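Local coordinates for core protein VP4 (Bluetongue virus, PDB 2JHP) that caps viral messenger RNA in the virus core, combining several cap-forming activities, methyl transfer among them, in one chain, at residues F215-A227 with N234-I248. Numbering follows the deposited sequence.
Sequences FRRVLWHVYDPIA and NVIVHNIMVDSKKDI. With SAH (S-adenosyl-L-homocysteine), chain C.
The backbone oxygen of Asp224 is gripped from both segments: Asn239 ND2 donates to it over 3.2 Å, nearly straight at 172° and in its own amide plane, while Ala227 N closes the type I turn onto the same atom. The Asn239 amide thereby ties down the turn that follows strand 219-223. Upstream, the two strands run parallel, joined by five backbone hydrogen bonds, the first Trp220 N to Asn234 O and the last Asp224 N to His238 O. At their start Asn234 holds CG between its backbone N and carbonyl carbon (chi1 64°), which turns ND2 toward Val218 O (2.8 Å). On one face of the sheet, His221 ND1 and His238 NE2 share a hydrogen bond of 3.0 Å, each nitrogen lying at the edge of the other ring. CD2 of His238 also lies over a face of Tyr223, an offset stack with planes 24° apart; the tyrosine hydroxyl is hydrogen-bonded to His194 ND1 on the neighbouring strand 192-196. Val222 CG2 packs on Val237 CG2 (3.6 Å) on the other face.

Where the strands end, the S-adenosyl-L-homocysteine pocket begins, as in Rossmann-like methyltransferases. The Asp224 carboxylate, held by Ile226 N at OD1 (an Asx turn) and Gly199 N at OD2, accepts both ribose hydroxyls, O2' at OD1 (2.7 Å) and O3' at OD2; Val242 N donates to adenine N1, and N6 donates to Val242 O. Strand 235-238 forms one edge of the mixed sheet, with strand 219-223 between it and strand 192-196; helix 202-210 covers the Trp220 and Val222 face.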
# COMPACT_ATOMS: atom_id res chain seq x y z
N PHE A 215 -6.10 -12.56 17.03
CA PHE A 215 -6.35 -13.46 18.16
C PHE A 215 -7.83 -13.47 18.52
O PHE A 215 -8.47 -14.53 18.50
CB PHE A 215 -5.50 -13.11 19.38
CG PHE A 215 -5.77 -14.00 20.56
CD1 PHE A 215 -5.23 -15.28 20.62
CD2 PHE A 215 -6.60 -13.56 21.60
CE1 PHE A 215 -5.49 -16.13 21.70
CE2 PHE A 215 -6.87 -14.39 22.70
CZ PHE A 215 -6.31 -15.67 22.75
N ARG A 216 -8.38 -12.30 18.83
CA ARG A 216 -9.79 -12.17 19.22
C ARG A 216 -10.80 -12.72 18.20
O ARG A 216 -11.81 -13.30 18.60
CB ARG A 216 -10.14 -10.73 19.59
CG ARG A 216 -10.10 -10.46 21.08
CD ARG A 216 -10.91 -9.23 21.49
NE ARG A 216 -10.20 -7.94 21.43
CZ ARG A 216 -8.87 -7.77 21.48
NH1 ARG A 216 -8.03 -8.80 21.60
NH2 ARG A 216 -8.38 -6.53 21.40
N ARG A 217 -10.51 -12.56 16.91
CA ARG A 217 -11.41 -13.03 15.85
C ARG A 217 -11.38 -14.56 15.64
O ARG A 217 -12.09 -15.10 14.78
CB ARG A 217 -11.12 -12.31 14.53
CG ARG A 217 -11.25 -10.79 14.56
CD ARG A 217 -11.21 -10.20 13.14
NE ARG A 217 -10.22 -10.87 12.27
CZ ARG A 217 -8.93 -10.54 12.16
NH1 ARG A 217 -8.43 -9.53 12.86
NH2 ARG A 217 -8.15 -11.23 11.33
N VAL A 218 -10.56 -15.26 16.42
CA VAL A 218 -10.39 -16.70 16.22
C VAL A 218 -10.90 -17.49 17.42
O VAL A 218 -10.70 -17.09 18.56
CB VAL A 218 -8.92 -17.03 15.89
CG1 VAL A 218 -8.60 -18.51 16.15
CG2 VAL A 218 -8.62 -16.65 14.45
N LEU A 219 -11.58 -18.60 17.15
CA LEU A 219 -11.93 -19.54 18.21
C LEU A 219 -10.86 -20.63 18.32
O LEU A 219 -10.62 -21.39 17.38
CB LEU A 219 -13.33 -20.13 18.01
CG LEU A 219 -13.78 -21.11 19.09
CD1 LEU A 219 -13.73 -20.47 20.48
CD2 LEU A 219 -15.18 -21.69 18.80
N TRP A 220 -10.22 -20.69 19.49
CA TRP A 220 -9.06 -21.53 19.72
C TRP A 220 -9.39 -22.79 20.52
O TRP A 220 -9.62 -22.71 21.72
CB TRP A 220 -8.01 -20.73 20.49
CG TRP A 220 -7.51 -19.54 19.78
CD1 TRP A 220 -7.98 -18.26 19.88
CD2 TRP A 220 -6.43 -19.50 18.85
NE1 TRP A 220 -7.24 -17.43 19.06
CE2 TRP A 220 -6.29 -18.17 18.42
CE3 TRP A 220 -5.57 -20.48 18.33
CZ2 TRP A 220 -5.32 -17.78 17.49
CZ3 TRP A 220 -4.59 -20.08 17.41
CH2 TRP A 220 -4.48 -18.74 17.01
N HIS A 221 -9.42 -23.94 19.86
CA HIS A 221 -9.52 -25.22 20.57
C HIS A 221 -8.11 -25.74 20.76
O HIS A 221 -7.43 -26.09 19.80
CB HIS A 221 -10.34 -26.22 19.77
CG HIS A 221 -11.82 -26.02 19.88
ND1 HIS A 221 -12.53 -26.36 21.02
CD2 HIS A 221 -12.73 -25.55 19.00
CE1 HIS A 221 -13.81 -26.09 20.84
NE2 HIS A 221 -13.96 -25.60 19.62
N VAL A 222 -7.65 -25.76 22.01
CA VAL A 222 -6.26 -26.11 22.30
C VAL A 222 -6.16 -27.43 23.06
O VAL A 222 -6.83 -27.62 24.08
CB VAL A 222 -5.49 -24.96 23.03
CG1 VAL A 222 -5.49 -23.69 22.18
CG2 VAL A 222 -6.08 -24.68 24.40
N TYR A 223 -5.32 -28.34 22.56
CA TYR A 223 -5.26 -29.71 23.08
C TYR A 223 -3.88 -30.04 23.62
O TYR A 223 -2.88 -29.93 22.91
CB TYR A 223 -5.60 -30.72 21.99
CG TYR A 223 -6.88 -30.49 21.21
CD1 TYR A 223 -6.96 -29.51 20.22
CD2 TYR A 223 -8.00 -31.30 21.43
CE1 TYR A 223 -8.13 -29.32 19.49
CE2 TYR A 223 -9.18 -31.12 20.70
CZ TYR A 223 -9.23 -30.13 19.73
OH TYR A 223 -10.38 -29.94 19.01
N ASP A 224 -3.83 -30.45 24.89
CA ASP A 224 -2.59 -30.92 25.54
C ASP A 224 -2.87 -31.37 26.96
O ASP A 224 -3.42 -30.62 27.76
CB ASP A 224 -1.51 -29.84 25.55
CG ASP A 224 -0.12 -30.39 25.75
OD1 ASP A 224 0.12 -31.09 26.76
OD2 ASP A 224 0.74 -30.13 24.90
N PRO A 225 -2.49 -32.61 27.30
CA PRO A 225 -2.51 -33.13 28.68
C PRO A 225 -1.97 -32.16 29.77
O PRO A 225 -2.49 -32.17 30.89
CB PRO A 225 -1.62 -34.37 28.60
CG PRO A 225 -1.88 -34.89 27.24
CD PRO A 225 -2.03 -33.64 26.34
N ILE A 226 -0.95 -31.37 29.45
CA ILE A 226 -0.37 -30.43 30.42
C ILE A 226 -0.77 -28.95 30.21
O ILE A 226 -0.14 -28.04 30.76
CB ILE A 226 1.19 -30.55 30.51
CG1 ILE A 226 1.86 -30.09 29.20
CG2 ILE A 226 1.59 -31.97 30.90
CD1 ILE A 226 3.20 -29.35 29.40
N ALA A 227 -1.83 -28.72 29.44
CA ALA A 227 -2.33 -27.37 29.21
C ALA A 227 -2.96 -26.77 30.46
O ALA A 227 -3.82 -27.41 31.09
CB ALA A 227 -3.32 -27.35 28.05
N ASN A 234 -12.54 -17.13 24.21
CA ASN A 234 -12.36 -17.79 22.91
C ASN A 234 -11.25 -18.86 22.90
O ASN A 234 -10.89 -19.38 21.84
CB ASN A 234 -12.14 -16.76 21.79
CG ASN A 234 -10.86 -15.95 21.97
OD1 ASN A 234 -10.43 -15.68 23.09
ND2 ASN A 234 -10.26 -15.56 20.86
N VAL A 235 -10.72 -19.19 24.08
CA VAL A 235 -9.80 -20.33 24.22
C VAL A 235 -10.45 -21.47 24.99
O VAL A 235 -10.64 -21.39 26.21
CB VAL A 235 -8.43 -19.97 24.84
CG1 VAL A 235 -7.52 -21.18 24.83
CG2 VAL A 235 -7.77 -18.82 24.07
N ILE A 236 -10.79 -22.51 24.26
CA ILE A 236 -11.39 -23.71 24.81
C ILE A 236 -10.29 -24.76 24.98
O ILE A 236 -9.66 -25.19 24.00
CB ILE A 236 -12.58 -24.19 23.94
CG1 ILE A 236 -13.71 -23.17 24.02
CG2 ILE A 236 -13.07 -25.56 24.38
CD1 ILE A 236 -14.72 -23.27 22.90
N VAL A 237 -10.05 -25.14 26.23
CA VAL A 237 -8.87 -25.91 26.61
C VAL A 237 -9.19 -27.39 26.81
O VAL A 237 -10.11 -27.74 27.55
CB VAL A 237 -8.19 -25.29 27.86
CG1 VAL A 237 -7.03 -26.15 28.37
CG2 VAL A 237 -7.71 -23.88 27.55
N HIS A 238 -8.42 -28.23 26.13
CA HIS A 238 -8.59 -29.68 26.22
C HIS A 238 -7.31 -30.31 26.75
O HIS A 238 -6.23 -30.13 26.17
CB HIS A 238 -8.96 -30.27 24.86
CG HIS A 238 -10.12 -29.59 24.20
ND1 HIS A 238 -11.42 -29.79 24.59
CD2 HIS A 238 -10.16 -28.70 23.18
CE1 HIS A 238 -12.23 -29.05 23.84
NE2 HIS A 238 -11.48 -28.39 22.97
N ASN A 239 -7.43 -31.06 27.85
CA ASN A 239 -6.30 -31.79 28.42
C ASN A 239 -6.30 -33.24 27.93
O ASN A 239 -5.95 -34.16 28.66
CB ASN A 239 -6.33 -31.71 29.94
CG ASN A 239 -6.36 -30.29 30.45
OD1 ASN A 239 -7.13 -29.94 31.35
ND2 ASN A 239 -5.52 -29.43 29.86
N ILE A 240 -6.68 -33.39 26.67
CA ILE A 240 -6.83 -34.67 26.02
C ILE A 240 -5.58 -34.96 25.20
O ILE A 240 -4.98 -34.06 24.62
CB ILE A 240 -8.12 -34.65 25.13
CG1 ILE A 240 -9.36 -34.99 25.98
CG2 ILE A 240 -8.04 -35.59 23.93
CD1 ILE A 240 -10.05 -33.78 26.61
N MET A 241 -5.18 -36.23 25.18
CA MET A 241 -4.15 -36.68 24.26
C MET A 241 -4.79 -37.23 22.98
O MET A 241 -5.65 -38.11 23.03
CB MET A 241 -3.24 -37.71 24.93
CG MET A 241 -2.11 -38.16 24.03
SD MET A 241 -0.59 -38.52 24.91
CE MET A 241 -0.11 -36.90 25.51
N VAL A 242 -4.36 -36.70 21.85
CA VAL A 242 -5.02 -36.93 20.57
C VAL A 242 -4.36 -38.08 19.79
O VAL A 242 -3.17 -38.03 19.49
CB VAL A 242 -5.03 -35.63 19.73
CG1 VAL A 242 -5.71 -35.85 18.38
CG2 VAL A 242 -5.72 -34.51 20.51
N ASP A 243 -5.15 -39.10 19.47
CA ASP A 243 -4.66 -40.22 18.66
C ASP A 243 -5.49 -40.45 17.39
O ASP A 243 -5.01 -41.09 16.44
CB ASP A 243 -4.48 -41.51 19.49
CG ASP A 243 -5.77 -41.99 20.15
OD1 ASP A 243 -6.79 -41.26 20.14
OD2 ASP A 243 -5.77 -43.12 20.70
N SER A 244 -6.72 -39.92 17.37
CA SER A 244 -7.59 -40.02 16.19
C SER A 244 -8.40 -38.76 15.95
O SER A 244 -8.55 -37.91 16.83
CB SER A 244 -8.52 -41.23 16.29
OG SER A 244 -9.29 -41.19 17.48
N LYS A 245 -8.94 -38.66 14.73
CA LYS A 245 -9.80 -37.55 14.34
C LYS A 245 -10.99 -37.40 15.29
O LYS A 245 -11.49 -36.29 15.48
CB LYS A 245 -10.30 -37.74 12.90
CG LYS A 245 -11.02 -39.06 12.64
CD LYS A 245 -11.62 -39.09 11.24
CE LYS A 245 -12.32 -40.43 10.98
NZ LYS A 245 -12.92 -40.52 9.62
N LYS A 246 -11.44 -38.52 15.87
CA LYS A 246 -12.55 -38.53 16.81
C LYS A 246 -12.41 -37.51 17.94
O LYS A 246 -13.41 -36.93 18.38
CB LYS A 246 -12.73 -39.93 17.41
CG LYS A 246 -13.36 -40.97 16.47
CD LYS A 246 -13.16 -42.41 16.97
CE LYS A 246 -14.09 -42.76 18.13
NZ LYS A 246 -13.92 -44.18 18.57
N ASP A 247 -11.18 -37.30 18.40
CA ASP A 247 -10.90 -36.36 19.50
C ASP A 247 -11.14 -34.90 19.12
O ASP A 247 -11.21 -34.03 20.00
CB ASP A 247 -9.46 -36.54 19.98
CG ASP A 247 -9.16 -37.96 20.41
OD1 ASP A 247 -9.98 -38.55 21.15
OD2 ASP A 247 -8.10 -38.50 20.00
N ILE A 248 -11.26 -34.64 17.82
CA ILE A 248 -11.41 -33.30 17.27
C ILE A 248 -12.80 -33.07 16.70
O ILE A 248 -13.36 -31.97 16.83
CB ILE A 248 -10.34 -33.04 16.19
CG1 ILE A 248 -8.94 -33.33 16.74
CG2 ILE A 248 -10.42 -31.60 15.67
CD1 ILE A 248 -7.91 -33.47 15.70
N SAH C . 3.27 -25.74 21.08
CA SAH C . 4.14 -25.74 22.30
CB SAH C . 5.40 -26.58 22.13
CG SAH C . 5.13 -28.06 21.88
SD SAH C . 5.63 -29.07 23.29
C SAH C . 4.49 -24.31 22.70
O SAH C . 4.49 -23.40 21.87
OXT SAH C . 4.76 -24.03 23.87
C5' SAH C . 4.85 -30.57 22.66
C4' SAH C . 3.64 -30.89 23.50
O4' SAH C . 2.85 -31.88 22.89
C3' SAH C . 3.99 -31.44 24.88
O3' SAH C . 3.73 -30.42 25.81
C2' SAH C . 3.07 -32.63 25.08
O2' SAH C . 2.32 -32.51 26.27
C1' SAH C . 2.13 -32.54 23.90
N9 SAH C . 1.62 -33.81 23.36
C8 SAH C . 2.27 -35.01 23.21
N7 SAH C . 1.41 -35.88 22.64
C5 SAH C . 0.23 -35.26 22.41
C6 SAH C . -0.97 -35.68 21.85
N6 SAH C . -1.11 -36.93 21.41
N1 SAH C . -2.02 -34.79 21.75
C2 SAH C . -1.88 -33.49 22.21
N3 SAH C . -0.68 -33.09 22.76
C4 SAH C . 0.35 -33.95 22.86